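Rhamnosidase B (Bacillus sp., PDB 2OKX) hydrolyses terminal alpha-L-rhamnose units from rhamnosides, as an alpha-L-rhamnosidase of glycoside hydrolase family 78, a family that inverts the anomeric configuration. Local coordinates at residues W10-Q15 / R24-S29; I249-T254 / A296-V301; I462-G467 / T511-S516; R554-L559 / T837-M842; S624-W629 / W679-W684. One frame throughout, in Å; residues are numbered along the deposited sequence. Where two conformers were deposited one is given.

Contacts 1, 3, 4 and 5 are buried, whereas contact 2 is partly exposed, about 42 Å from the chain centre at its own centre. Contacts 2 and 3 both pair antiparallel strands through backbone hydrogen bonds; contact 3 adds a buried salt bridge, contact 2 mostly aliphatic packing. Contact 1 also involves strands, but no hydrogen bond crosses it; side chains pack on one another and on a glycine peptide. Contacts 4 and 5 belong to the helical 6-hairpin domain, where a helix, or the start of one, meets an irregular loop: a threonine hydroxyl takes a backbone N-H in contact 4, while aliphatic-aromatic packing and bridging waters serve contact 5. These two touch, M842 CG lying 3.7 Å from W684 CD1.

Contact 1: W10-Q15 / R24-S29; sequences WIWGGQ and RCFRGS
R24 lays its CD methylene over one face of W12, 3.7 Å from the centroid of the six-membered ring and 2° off its normal, a CH-pi contact. The arginine chain then bends at chi3 (-70°), which tips the guanidinium up on edge, its plane 73° to the indole; R24 CZ, 5.2 Å from the centroid of the W12 five-membered ring, offers at most a weak cation-pi attraction. One guanidinium face lies over the peptide of G13, whose carbonyl carbon is 3.5 Å from R24 CZ. The purely apolar contacts centre on F26. Its CZ comes within 3.5 Å of W12 CE3, the two rings meeting obliquely, and its CD2 is 3.7 Å from I11 CD1. Strands 9-12 and 22-31 belong to one seven-stranded antiparallel sheet, but strands 174-181 and 130-133 lie between them; the segment axes stay 9.3 Å apart, with no hydrogen bond across. The contact therefore probably rests mainly on dispersion, while R24 directs its polarity to E22 and T131.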
# COMPACT_ATOMS: atom_id res chain seq x y z
N TRP A 10 0.67 26.08 -15.60
CA TRP A 10 1.42 25.20 -14.72
C TRP A 10 2.64 26.01 -14.30
O TRP A 10 3.30 26.63 -15.14
CB TRP A 10 1.92 23.96 -15.47
CG TRP A 10 0.94 22.85 -15.60
CD1 TRP A 10 0.13 22.58 -16.67
CD2 TRP A 10 0.70 21.80 -14.65
NE1 TRP A 10 -0.59 21.43 -16.44
CE2 TRP A 10 -0.26 20.94 -15.21
CE3 TRP A 10 1.22 21.51 -13.38
CZ2 TRP A 10 -0.72 19.80 -14.54
CZ3 TRP A 10 0.76 20.38 -12.71
CH2 TRP A 10 -0.20 19.54 -13.30
N ILE A 11 2.94 26.03 -13.01
CA ILE A 11 4.09 26.78 -12.53
C ILE A 11 4.95 25.95 -11.58
O ILE A 11 4.49 24.98 -10.97
CB ILE A 11 3.67 28.06 -11.78
CG1 ILE A 11 2.84 27.70 -10.54
CG2 ILE A 11 2.88 28.96 -12.71
CD1 ILE A 11 2.49 28.89 -9.67
N TRP A 12 6.21 26.34 -11.48
CA TRP A 12 7.14 25.68 -10.59
C TRP A 12 8.15 26.73 -10.14
O TRP A 12 7.91 27.93 -10.34
CB TRP A 12 7.85 24.52 -11.31
CG TRP A 12 8.63 23.64 -10.37
CD1 TRP A 12 9.97 23.37 -10.41
CD2 TRP A 12 8.11 22.93 -9.23
NE1 TRP A 12 10.32 22.56 -9.35
CE2 TRP A 12 9.20 22.27 -8.62
CE3 TRP A 12 6.84 22.80 -8.67
CZ2 TRP A 12 9.05 21.49 -7.46
CZ3 TRP A 12 6.69 22.02 -7.52
CH2 TRP A 12 7.79 21.38 -6.93
N GLY A 13 9.24 26.30 -9.53
CA GLY A 13 10.25 27.23 -9.07
C GLY A 13 11.60 26.53 -9.03
O GLY A 13 11.66 25.30 -9.08
N GLY A 14 12.68 27.30 -8.94
CA GLY A 14 14.00 26.70 -8.91
C GLY A 14 14.48 26.37 -10.31
O GLY A 14 13.73 26.52 -11.28
N GLN A 15 15.72 25.91 -10.43
CA GLN A 15 16.29 25.57 -11.74
C GLN A 15 15.96 24.16 -12.20
O GLN A 15 15.55 23.96 -13.35
CB GLN A 15 17.81 25.77 -11.73
CG GLN A 15 18.54 25.02 -10.62
CD GLN A 15 18.58 25.80 -9.31
OE1 GLN A 15 17.54 26.10 -8.72
NE2 GLN A 15 19.79 26.11 -8.85
N ARG A 24 7.83 22.16 -2.11
CA ARG A 24 7.85 23.57 -2.47
C ARG A 24 6.55 24.31 -2.17
O ARG A 24 5.46 23.80 -2.43
CB ARG A 24 8.19 23.68 -3.96
CG ARG A 24 8.14 25.09 -4.54
CD ARG A 24 8.70 25.09 -5.96
NE ARG A 24 10.14 24.88 -5.97
CZ ARG A 24 11.04 25.81 -5.65
NH1 ARG A 24 10.64 27.02 -5.29
NH2 ARG A 24 12.33 25.52 -5.67
N CYS A 25 6.69 25.52 -1.63
CA CYS A 25 5.55 26.36 -1.28
C CYS A 25 5.20 27.36 -2.37
O CYS A 25 6.07 27.87 -3.08
CB CYS A 25 5.86 27.16 -0.00
SG CYS A 25 6.37 26.18 1.42
N PHE A 26 3.90 27.64 -2.51
CA PHE A 26 3.41 28.60 -3.49
C PHE A 26 2.39 29.51 -2.81
O PHE A 26 1.60 29.05 -1.98
CB PHE A 26 2.76 27.90 -4.68
CG PHE A 26 3.72 27.11 -5.53
CD1 PHE A 26 4.03 25.79 -5.21
CD2 PHE A 26 4.33 27.69 -6.64
CE1 PHE A 26 4.93 25.06 -5.98
CE2 PHE A 26 5.23 26.97 -7.42
CZ PHE A 26 5.53 25.65 -7.09
N ARG A 27 2.41 30.79 -3.17
CA ARG A 27 1.48 31.76 -2.62
C ARG A 27 0.92 32.65 -3.72
O ARG A 27 1.65 33.12 -4.59
CB ARG A 27 2.16 32.64 -1.56
CG ARG A 27 2.39 31.96 -0.21
CD ARG A 27 3.17 32.87 0.73
NE ARG A 27 2.49 34.14 0.95
CZ ARG A 27 1.50 34.33 1.82
NH1 ARG A 27 1.07 33.32 2.57
NH2 ARG A 27 0.94 35.53 1.94
N GLY A 28 -0.39 32.86 -3.68
CA GLY A 28 -1.05 33.69 -4.66
C GLY A 28 -2.17 34.45 -3.98
O GLY A 28 -2.88 33.89 -3.15
N SER A 29 -2.31 35.73 -4.31
CA SER A 29 -3.35 36.54 -3.71
C SER A 29 -4.21 37.18 -4.77
O SER A 29 -3.82 37.27 -5.94
CB SER A 29 -2.74 37.62 -2.82
OG SER A 29 -2.04 37.06 -1.73

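Contact 2: I249-T254 / A296-V301; sequences ILTLET and AGEHLV
H299 O receives the N-H of L250 at 2.7 Å with an angle of 162° at the hydrogen, and the CA of I249 also approaches this oxygen, at 3.4 Å. The return bond, H299 N to L250 O at 2.8 Å, is more bent (135°). L252 and G297 form the second hydrogen-bonded pair, with L252 N 2.9 Å from G297 O. Between and beyond these antiparallel pairs lie the non-hydrogen-bonded pairs T251 with E298 and I249 with L300. On the face carrying those four residues, I249 CD1 presses against L300 CD1 at 3.4 Å, tighter than normal van der Waals contact. T251 and E298 run side by side, OG1 of T251 3.4 Å from CG of E298, and the E298 carboxylate continues to a salt bridge with R327. Cutting I249 back to an alanine would probably open a gap beside L300 CD1. In the rhamnosidase D2 domain, strand 240-252 is flanked on its other edge by strand 324-327, through backbone bonds from I249 to R327 and T251 to T325. L250, L252 and H299 face L294 of strand 288-294, and the two leucines also meet V258 of strand 256-262, so this sheet packs on a second one.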
# COMPACT_ATOMS: atom_id res chain seq x y z
N ILE A 249 36.25 4.02 4.96
CA ILE A 249 37.43 3.83 5.78
C ILE A 249 37.06 4.11 7.23
O ILE A 249 36.64 5.22 7.56
CB ILE A 249 38.57 4.78 5.37
CG1 ILE A 249 38.95 4.55 3.91
CG2 ILE A 249 39.78 4.56 6.27
CD1 ILE A 249 39.48 3.16 3.63
N LEU A 250 37.19 3.11 8.08
CA LEU A 250 36.88 3.23 9.50
C LEU A 250 38.17 3.49 10.26
O LEU A 250 39.07 2.66 10.26
CB LEU A 250 36.23 1.94 10.01
CG LEU A 250 36.03 1.81 11.52
CD1 LEU A 250 35.10 2.90 12.01
CD2 LEU A 250 35.45 0.44 11.84
N THR A 251 38.26 4.65 10.91
CA THR A 251 39.46 5.00 11.67
C THR A 251 39.18 5.07 13.16
O THR A 251 38.33 5.83 13.61
CB THR A 251 40.02 6.36 11.22
OG1 THR A 251 40.24 6.35 9.81
CG2 THR A 251 41.33 6.65 11.93
N LEU A 252 39.91 4.26 13.92
CA LEU A 252 39.78 4.23 15.37
C LEU A 252 40.92 5.00 16.02
O LEU A 252 42.09 4.75 15.74
CB LEU A 252 39.80 2.79 15.89
CG LEU A 252 38.51 1.97 15.80
CD1 LEU A 252 38.74 0.61 16.45
CD2 LEU A 252 37.39 2.71 16.51
N GLU A 253 40.57 5.94 16.90
CA GLU A 253 41.58 6.73 17.59
C GLU A 253 42.37 5.82 18.52
O GLU A 253 43.57 5.99 18.70
CB GLU A 253 40.92 7.85 18.40
CG GLU A 253 40.08 8.81 17.57
CD GLU A 253 39.51 9.95 18.40
OE1 GLU A 253 38.77 10.78 17.83
OE2 GLU A 253 39.81 10.01 19.61
N THR A 254 41.67 4.84 19.10
CA THR A 254 42.29 3.88 20.00
C THR A 254 41.70 2.50 19.77
O THR A 254 40.61 2.37 19.21
CB THR A 254 42.07 4.27 21.48
OG1 THR A 254 40.67 4.37 21.75
CG2 THR A 254 42.74 5.60 21.78
N ALA A 296 43.87 0.29 17.02
CA ALA A 296 43.83 1.68 16.57
C ALA A 296 44.33 1.77 15.13
O ALA A 296 45.14 0.96 14.69
CB ALA A 296 44.68 2.55 17.48
N GLY A 297 43.83 2.76 14.39
CA GLY A 297 44.26 2.93 13.02
C GLY A 297 43.13 2.93 12.01
O GLY A 297 41.95 3.02 12.36
N GLU A 298 43.49 2.81 10.74
CA GLU A 298 42.51 2.80 9.66
C GLU A 298 42.17 1.39 9.20
O GLU A 298 43.03 0.51 9.19
CB GLU A 298 43.04 3.62 8.48
CG GLU A 298 43.21 5.09 8.79
CD GLU A 298 43.60 5.90 7.57
OE1 GLU A 298 43.65 7.14 7.68
OE2 GLU A 298 43.85 5.30 6.50
N HIS A 299 40.91 1.19 8.83
CA HIS A 299 40.44 -0.10 8.35
C HIS A 299 39.47 0.10 7.20
O HIS A 299 38.57 0.94 7.28
CB HIS A 299 39.73 -0.88 9.47
CG HIS A 299 40.58 -1.12 10.67
ND1 HIS A 299 40.77 -0.17 11.65
CD2 HIS A 299 41.28 -2.21 11.07
CE1 HIS A 299 41.55 -0.66 12.60
NE2 HIS A 299 41.88 -1.90 12.26
N LEU A 300 39.66 -0.67 6.13
CA LEU A 300 38.79 -0.57 4.97
C LEU A 300 37.66 -1.58 5.13
O LEU A 300 37.90 -2.78 5.26
CB LEU A 300 39.58 -0.87 3.69
CG LEU A 300 38.82 -0.87 2.36
CD1 LEU A 300 38.13 0.47 2.14
CD2 LEU A 300 39.79 -1.15 1.22
N VAL A 301 36.43 -1.07 5.15
CA VAL A 301 35.26 -1.94 5.28
C VAL A 301 34.59 -2.02 3.93
O VAL A 301 34.30 -1.01 3.30
CB VAL A 301 34.27 -1.37 6.32
CG1 VAL A 301 33.06 -2.30 6.44
CG2 VAL A 301 34.96 -1.23 7.66

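Contact 3: I462-G467 / T511-S516; sequences IIDAYG and TVRGNS
R513 grips one oxygen of D464 side-on: NE lies 2.7 Å and NH2 2.8 Å from D464 OD1. That oxygen sits in the guanidinium plane, yet the carboxylate is turned 64° against it. As a result NH2 meets the anti lone pair of OD1, while NE comes from above the carboxylate plane, 51° out of it. R513 reaches this position with chi1 at -30°, off the usual staggered values, and a chain extended from CG to NE. T511 CG2 lies over one face of the guanidinium, displaced toward its rim, 3.4 Å above its plane. On the other side of the sheet I463 CD1 meets V512 CG2 at 3.9 Å, the two side chains running alongside each other. Backbone bonds hold the register: I462 pairs with R513 and D464 with T511, each as an antiparallel hydrogen-bonded pair, D464 N being 2.9 Å from T511 O. A water donates to T511 OG1 and, weakly, to D464 O. Further out, R487 of strand 485-489 binds D464 OD2, and D436 of strand 436-443 pairs with R513 NH1. The charge chain R487, D464, R513, D436 thus crosses four neighbouring strands of the concanavalin-like domain. Acids and bases in alternation are likely to compensate one another inside a buried sheet and keep D464 and R513 ionised.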
# COMPACT_ATOMS: atom_id res chain seq x y z
N ILE A 462 15.02 16.87 18.99
CA ILE A 462 14.64 15.95 17.92
C ILE A 462 13.39 15.15 18.28
O ILE A 462 13.32 14.56 19.36
CB ILE A 462 15.77 14.95 17.62
CG1 ILE A 462 16.98 15.68 17.05
CG2 ILE A 462 15.28 13.88 16.64
CD1 ILE A 462 18.22 14.79 16.91
N ILE A 463 12.42 15.14 17.38
CA ILE A 463 11.18 14.38 17.58
C ILE A 463 11.10 13.33 16.47
O ILE A 463 10.82 13.66 15.31
CB ILE A 463 9.93 15.30 17.50
CG1 ILE A 463 10.05 16.44 18.52
CG2 ILE A 463 8.67 14.48 17.79
CD1 ILE A 463 10.11 15.97 19.98
N ASP A 464 11.36 12.08 16.83
CA ASP A 464 11.32 10.96 15.87
C ASP A 464 10.02 10.18 15.98
O ASP A 464 9.56 9.86 17.08
CB ASP A 464 12.49 10.01 16.13
CG ASP A 464 13.81 10.54 15.59
OD1 ASP A 464 14.84 9.88 15.83
OD2 ASP A 464 13.81 11.60 14.94
N ALA A 465 9.43 9.87 14.83
CA ALA A 465 8.18 9.12 14.78
C ALA A 465 8.38 7.89 13.90
O ALA A 465 8.93 7.98 12.81
CB ALA A 465 7.07 9.99 14.22
N TYR A 466 7.92 6.75 14.39
CA TYR A 466 8.04 5.48 13.68
C TYR A 466 6.82 4.61 13.99
O TYR A 466 6.57 4.28 15.15
CB TYR A 466 9.34 4.79 14.10
CG TYR A 466 9.47 3.34 13.70
CD1 TYR A 466 9.19 2.92 12.40
CD2 TYR A 466 9.93 2.39 14.62
CE1 TYR A 466 9.36 1.58 12.02
CE2 TYR A 466 10.11 1.07 14.25
CZ TYR A 466 9.83 0.67 12.96
OH TYR A 466 10.05 -0.64 12.59
N GLY A 467 6.06 4.24 12.96
CA GLY A 467 4.88 3.43 13.18
C GLY A 467 4.98 1.97 12.79
O GLY A 467 5.48 1.64 11.71
N THR A 511 10.12 9.20 19.81
CA THR A 511 11.35 9.34 20.58
C THR A 511 11.89 10.76 20.57
O THR A 511 12.12 11.36 19.51
CB THR A 511 12.40 8.35 20.05
OG1 THR A 511 11.80 7.05 19.93
CG2 THR A 511 13.58 8.25 21.01
N VAL A 512 12.08 11.30 21.77
CA VAL A 512 12.57 12.67 21.96
C VAL A 512 14.05 12.64 22.32
O VAL A 512 14.44 11.97 23.27
CB VAL A 512 11.77 13.37 23.08
CG1 VAL A 512 12.19 14.84 23.20
CG2 VAL A 512 10.27 13.26 22.80
N ARG A 513 14.86 13.37 21.55
CA ARG A 513 16.30 13.40 21.78
C ARG A 513 16.92 14.81 21.80
O ARG A 513 16.38 15.75 21.21
CB ARG A 513 17.02 12.60 20.68
CG ARG A 513 16.25 11.43 20.07
CD ARG A 513 17.06 10.81 18.93
NE ARG A 513 16.30 9.86 18.11
CZ ARG A 513 16.15 8.57 18.39
NH1 ARG A 513 16.71 8.06 19.48
NH2 ARG A 513 15.44 7.80 17.58
N GLY A 514 18.06 14.92 22.46
CA GLY A 514 18.81 16.17 22.53
C GLY A 514 18.22 17.39 23.21
O GLY A 514 18.71 18.50 23.02
N ASN A 515 17.17 17.20 24.01
CA ASN A 515 16.57 18.33 24.70
C ASN A 515 17.21 18.47 26.07
O ASN A 515 17.41 17.48 26.77
CB ASN A 515 15.07 18.11 24.87
CG ASN A 515 14.76 16.83 25.59
OD1 ASN A 515 15.16 15.75 25.15
ND2 ASN A 515 14.04 16.93 26.70
N SER A 516 17.55 19.70 26.44
CA SER A 516 18.17 19.97 27.74
C SER A 516 17.08 20.18 28.78
O SER A 516 17.16 19.67 29.91
CB SER A 516 19.05 21.21 27.64
OG SER A 516 18.35 22.28 27.02
O HOH W 1 10.86 6.84 17.20

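Contact 4: R554-L559 / T837-M842; sequences RHTTRL and TTCWEM
H555 leaves helix 544-559 toward the loop at T837 and T838, its CG anti to the backbone N (chi1 -169°). CB is the first atom to meet the loop, 3.8 Å from T837 O. Further along, CD2 lies 3.5 Å from T837 O, which sits at the ring edge near its plane, and 3.6 Å from T838 CG2. At the tip, NE2 hydrogen-bonds to E446 O of strand 446-448, while L559 CG lies over one ring face. On the helix side a bond from R558 NH2 to ND1 is tentative, because that arginine has two conformers. A phenylalanine in place of H555 would probably leave E446 O without its imidazole partner. The setting is the 6-hairpin glycosidase domain, an (alpha/alpha)6 barrel, as in six-hairpin glycosidases, in which the loop following helix 817-833 is here drawn against the last turns of helix 544-559. The neighbouring T556 makes the hydrogen bond across the contact: its OG1 accepts from C839 N at 2.7 Å, with an angle of 158° at the hydrogen. The chi1 of -56° sets OG1 beside the backbone N, and the same hydroxyl bonds to I552 O one turn back, so that it joins the helix backbone to that of the loop. T838, whose CB is 3.2 Å from T556 OG1, directs its own hydroxyl to H860 O.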
# COMPACT_ATOMS: atom_id res chain seq x y z
N ARG A 554 -14.48 -5.27 8.47
CA ARG A 554 -15.02 -3.97 8.09
C ARG A 554 -13.92 -2.90 8.25
O ARG A 554 -13.74 -2.05 7.38
CB ARG A 554 -16.21 -3.62 8.99
CG ARG A 554 -17.10 -2.48 8.51
CD ARG A 554 -17.00 -1.24 9.40
NE ARG A 554 -17.24 -1.50 10.82
CZ ARG A 554 -18.42 -1.48 11.44
NH1 ARG A 554 -18.48 -1.73 12.74
NH2 ARG A 554 -19.54 -1.20 10.77
N HIS A 555 -13.20 -2.95 9.36
CA HIS A 555 -12.15 -1.97 9.60
C HIS A 555 -11.03 -2.08 8.56
O HIS A 555 -10.52 -1.07 8.08
CB HIS A 555 -11.57 -2.13 11.01
CG HIS A 555 -10.68 -1.00 11.41
ND1 HIS A 555 -11.09 0.32 11.38
CD2 HIS A 555 -9.39 -0.97 11.83
CE1 HIS A 555 -10.10 1.10 11.76
NE2 HIS A 555 -9.06 0.34 12.04
N THR A 556 -10.66 -3.31 8.21
CA THR A 556 -9.60 -3.53 7.23
C THR A 556 -9.99 -2.90 5.89
O THR A 556 -9.18 -2.25 5.23
CB THR A 556 -9.36 -5.03 6.99
OG1 THR A 556 -9.07 -5.67 8.24
CG2 THR A 556 -8.19 -5.24 6.02
N THR A 557 -11.24 -3.11 5.50
CA THR A 557 -11.75 -2.58 4.23
C THR A 557 -11.71 -1.06 4.23
O THR A 557 -11.31 -0.45 3.25
CB THR A 557 -13.18 -3.08 3.99
OG1 THR A 557 -13.18 -4.52 4.03
CG2 THR A 557 -13.71 -2.61 2.63
N ARG A 558 -12.13 -0.46 5.33
CA ARG A 558 -12.13 0.99 5.47
C ARG A 558 -10.72 1.55 5.24
O ARG A 558 -10.53 2.47 4.45
CB ARG A 558 -12.63 1.37 6.87
CG ARG A 558 -12.70 2.85 7.19
CD ARG A 558 -13.65 3.06 8.37
NE ARG A 558 -13.40 2.07 9.43
CZ ARG A 558 -14.33 1.65 10.28
NH1 ARG A 558 -15.57 2.13 10.21
NH2 ARG A 558 -14.03 0.75 11.21
N LEU A 559 -9.73 0.98 5.93
CA LEU A 559 -8.36 1.46 5.82
C LEU A 559 -7.70 1.20 4.46
O LEU A 559 -6.69 1.82 4.13
CB LEU A 559 -7.49 0.85 6.92
CG LEU A 559 -7.89 1.14 8.37
CD1 LEU A 559 -6.80 0.58 9.28
CD2 LEU A 559 -8.06 2.64 8.61
N THR A 837 -6.69 -6.13 14.79
CA THR A 837 -7.81 -5.21 14.67
C THR A 837 -8.14 -5.07 13.19
O THR A 837 -9.04 -4.33 12.81
CB THR A 837 -7.49 -3.82 15.28
OG1 THR A 837 -6.24 -3.34 14.77
CG2 THR A 837 -7.41 -3.92 16.81
N THR A 838 -7.39 -5.81 12.38
CA THR A 838 -7.55 -5.85 10.93
C THR A 838 -7.16 -7.25 10.46
O THR A 838 -6.56 -8.02 11.21
CB THR A 838 -6.65 -4.80 10.22
OG1 THR A 838 -5.29 -4.95 10.65
CG2 THR A 838 -7.11 -3.39 10.55
N CYS A 839 -7.50 -7.58 9.21
CA CYS A 839 -7.21 -8.90 8.66
C CYS A 839 -5.81 -9.03 8.05
O CYS A 839 -5.40 -8.21 7.22
CB CYS A 839 -8.25 -9.26 7.60
SG CYS A 839 -9.93 -9.19 8.26
N TRP A 840 -5.12 -10.08 8.46
CA TRP A 840 -3.76 -10.35 8.00
C TRP A 840 -3.65 -10.64 6.52
O TRP A 840 -4.54 -11.22 5.91
CB TRP A 840 -3.16 -11.55 8.75
CG TRP A 840 -3.04 -11.37 10.23
CD1 TRP A 840 -3.21 -10.21 10.94
CD2 TRP A 840 -2.72 -12.39 11.18
NE1 TRP A 840 -3.01 -10.45 12.28
CE2 TRP A 840 -2.71 -11.78 12.45
CE3 TRP A 840 -2.44 -13.76 11.08
CZ2 TRP A 840 -2.42 -12.50 13.62
CZ3 TRP A 840 -2.16 -14.47 12.24
CH2 TRP A 840 -2.16 -13.84 13.49
N GLU A 841 -2.51 -10.24 5.95
CA GLU A 841 -2.23 -10.46 4.54
C GLU A 841 -2.11 -11.96 4.27
O GLU A 841 -2.61 -12.46 3.26
CB GLU A 841 -0.91 -9.77 4.18
CG GLU A 841 -0.46 -9.95 2.75
CD GLU A 841 0.93 -9.36 2.51
OE1 GLU A 841 1.34 -9.24 1.34
OE2 GLU A 841 1.61 -9.02 3.51
N MET A 842 -1.45 -12.67 5.17
CA MET A 842 -1.24 -14.10 5.02
C MET A 842 -1.40 -14.83 6.33
O MET A 842 -1.51 -14.21 7.40
CB MET A 842 0.18 -14.37 4.49
CG MET A 842 0.52 -13.67 3.19
SD MET A 842 2.30 -13.74 2.84
CE MET A 842 2.89 -12.56 4.07

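Contact 5: S624-W629 / W679-W684; sequences SVIPNW and WNLLDW
I626 and W679 are brought together by two torsions: W679 holds CG anti to its backbone N (chi1 -163°), and I626 carries an extended chain (chi2 -179°) that sends CD1 over the indole. That methyl stands 3.7 Å from the centroid of the six-membered ring, 20° off the normal, a CH-pi contact. I626 CG1 reaches W679 CE3 at 3.5 Å. At the ring edge lies S624 OG, itself hydrogen-bonded to D350 and D616. L681 CD2 lies 4.2 Å from both I626 CD1 and W629 CH2, and L682 O faces the edge of the W629 ring. One water accepts from N628 N at 2.8 Å and donates to L681 O at 2.9 Å, serving the helix whose N-cap position is I626. N680 centres an inverse gamma turn. The contact joins the start of helix 627-644 to the loop after helix 647-665, within the (alpha/alpha)6 barrel of the 6-hairpin domain, and a glycerol weakly bonded to W629 NE1 is consistent with a nearby pocket.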
# COMPACT_ATOMS: atom_id res chain seq x y z
N SER A 624 4.46 -4.63 -14.56
CA SER A 624 4.34 -6.00 -14.08
C SER A 624 2.97 -6.55 -14.42
O SER A 624 1.97 -5.83 -14.36
CB SER A 624 4.55 -6.03 -12.56
OG SER A 624 4.33 -7.32 -12.04
N VAL A 625 2.93 -7.83 -14.76
CA VAL A 625 1.67 -8.48 -15.12
C VAL A 625 1.46 -9.79 -14.39
O VAL A 625 2.38 -10.60 -14.24
CB VAL A 625 1.60 -8.80 -16.64
CG1 VAL A 625 0.39 -9.68 -16.94
CG2 VAL A 625 1.52 -7.52 -17.45
N ILE A 626 0.23 -9.99 -13.91
CA ILE A 626 -0.16 -11.22 -13.25
C ILE A 626 -1.47 -11.58 -13.95
O ILE A 626 -2.49 -10.91 -13.77
CB ILE A 626 -0.42 -11.03 -11.75
CG1 ILE A 626 0.88 -10.63 -11.04
CG2 ILE A 626 -0.95 -12.34 -11.16
CD1 ILE A 626 0.73 -10.45 -9.53
N PRO A 627 -1.45 -12.62 -14.79
CA PRO A 627 -2.66 -13.04 -15.52
C PRO A 627 -3.93 -13.06 -14.67
O PRO A 627 -4.93 -12.44 -15.03
CB PRO A 627 -2.28 -14.42 -16.04
CG PRO A 627 -0.81 -14.26 -16.33
CD PRO A 627 -0.32 -13.52 -15.09
N ASN A 628 -3.89 -13.77 -13.54
CA ASN A 628 -5.06 -13.85 -12.67
C ASN A 628 -5.58 -12.49 -12.21
O ASN A 628 -6.79 -12.30 -12.07
CB ASN A 628 -4.75 -14.74 -11.46
CG ASN A 628 -4.72 -16.22 -11.80
OD1 ASN A 628 -4.12 -17.03 -11.09
ND2 ASN A 628 -5.37 -16.58 -12.90
N TRP A 629 -4.68 -11.53 -11.97
CA TRP A 629 -5.12 -10.21 -11.54
C TRP A 629 -5.97 -9.57 -12.64
O TRP A 629 -7.00 -8.96 -12.36
CB TRP A 629 -3.94 -9.30 -11.21
CG TRP A 629 -3.38 -9.45 -9.79
CD1 TRP A 629 -2.77 -8.47 -9.06
CD2 TRP A 629 -3.33 -10.64 -8.99
NE1 TRP A 629 -2.33 -8.98 -7.86
CE2 TRP A 629 -2.66 -10.30 -7.79
CE3 TRP A 629 -3.78 -11.96 -9.17
CZ2 TRP A 629 -2.43 -11.24 -6.78
CZ3 TRP A 629 -3.55 -12.89 -8.16
CH2 TRP A 629 -2.88 -12.52 -6.98
N TRP A 679 5.00 -13.75 -14.34
CA TRP A 679 4.62 -13.96 -12.94
C TRP A 679 3.25 -14.63 -12.92
O TRP A 679 2.22 -13.97 -12.94
CB TRP A 679 4.58 -12.60 -12.23
CG TRP A 679 4.60 -12.67 -10.73
CD1 TRP A 679 4.80 -13.77 -9.95
CD2 TRP A 679 4.43 -11.57 -9.83
NE1 TRP A 679 4.77 -13.43 -8.62
CE2 TRP A 679 4.54 -12.08 -8.52
CE3 TRP A 679 4.20 -10.20 -10.01
CZ2 TRP A 679 4.43 -11.27 -7.39
CZ3 TRP A 679 4.08 -9.39 -8.88
CH2 TRP A 679 4.19 -9.93 -7.59
N ASN A 680 3.26 -15.96 -12.87
CA ASN A 680 2.03 -16.77 -12.88
C ASN A 680 1.58 -17.07 -11.45
O ASN A 680 1.48 -18.22 -11.05
CB ASN A 680 2.29 -18.08 -13.62
CG ASN A 680 2.92 -17.85 -14.99
OD1 ASN A 680 3.81 -18.60 -15.41
ND2 ASN A 680 2.46 -16.82 -15.68
N LEU A 681 1.28 -16.01 -10.71
CA LEU A 681 0.88 -16.11 -9.32
C LEU A 681 -0.61 -16.27 -9.02
O LEU A 681 -1.47 -15.89 -9.81
CB LEU A 681 1.38 -14.88 -8.56
CG LEU A 681 1.03 -14.78 -7.07
CD1 LEU A 681 1.90 -15.75 -6.29
CD2 LEU A 681 1.24 -13.35 -6.57
N LEU A 682 -0.88 -16.83 -7.85
CA LEU A 682 -2.23 -17.00 -7.34
C LEU A 682 -2.22 -16.82 -5.83
O LEU A 682 -2.86 -15.90 -5.31
CB LEU A 682 -2.82 -18.37 -7.68
CG LEU A 682 -4.20 -18.58 -7.03
CD1 LEU A 682 -5.14 -17.45 -7.46
CD2 LEU A 682 -4.78 -19.93 -7.41
N ASP A 683 -1.48 -17.67 -5.12
CA ASP A 683 -1.44 -17.60 -3.65
C ASP A 683 -0.02 -17.64 -3.08
O ASP A 683 0.92 -18.07 -3.75
CB ASP A 683 -2.24 -18.78 -3.08
CG ASP A 683 -2.54 -18.62 -1.60
OD1 ASP A 683 -2.90 -19.63 -0.96
OD2 ASP A 683 -2.43 -17.48 -1.09
N TRP A 684 0.13 -17.20 -1.83
CA TRP A 684 1.44 -17.21 -1.17
C TRP A 684 1.59 -18.56 -0.47
O TRP A 684 1.47 -18.66 0.75
CB TRP A 684 1.54 -16.07 -0.14
CG TRP A 684 1.53 -14.69 -0.75
CD1 TRP A 684 0.62 -13.70 -0.53
CD2 TRP A 684 2.48 -14.16 -1.69
NE1 TRP A 684 0.93 -12.59 -1.27
CE2 TRP A 684 2.07 -12.84 -1.99
CE3 TRP A 684 3.64 -14.67 -2.30
CZ2 TRP A 684 2.77 -12.02 -2.89
CZ3 TRP A 684 4.33 -13.85 -3.19
CH2 TRP A 684 3.90 -12.54 -3.48
O HOH W 2 4.36 -11.34 -15.77
O HOH W 3 -1.81 -15.45 -12.65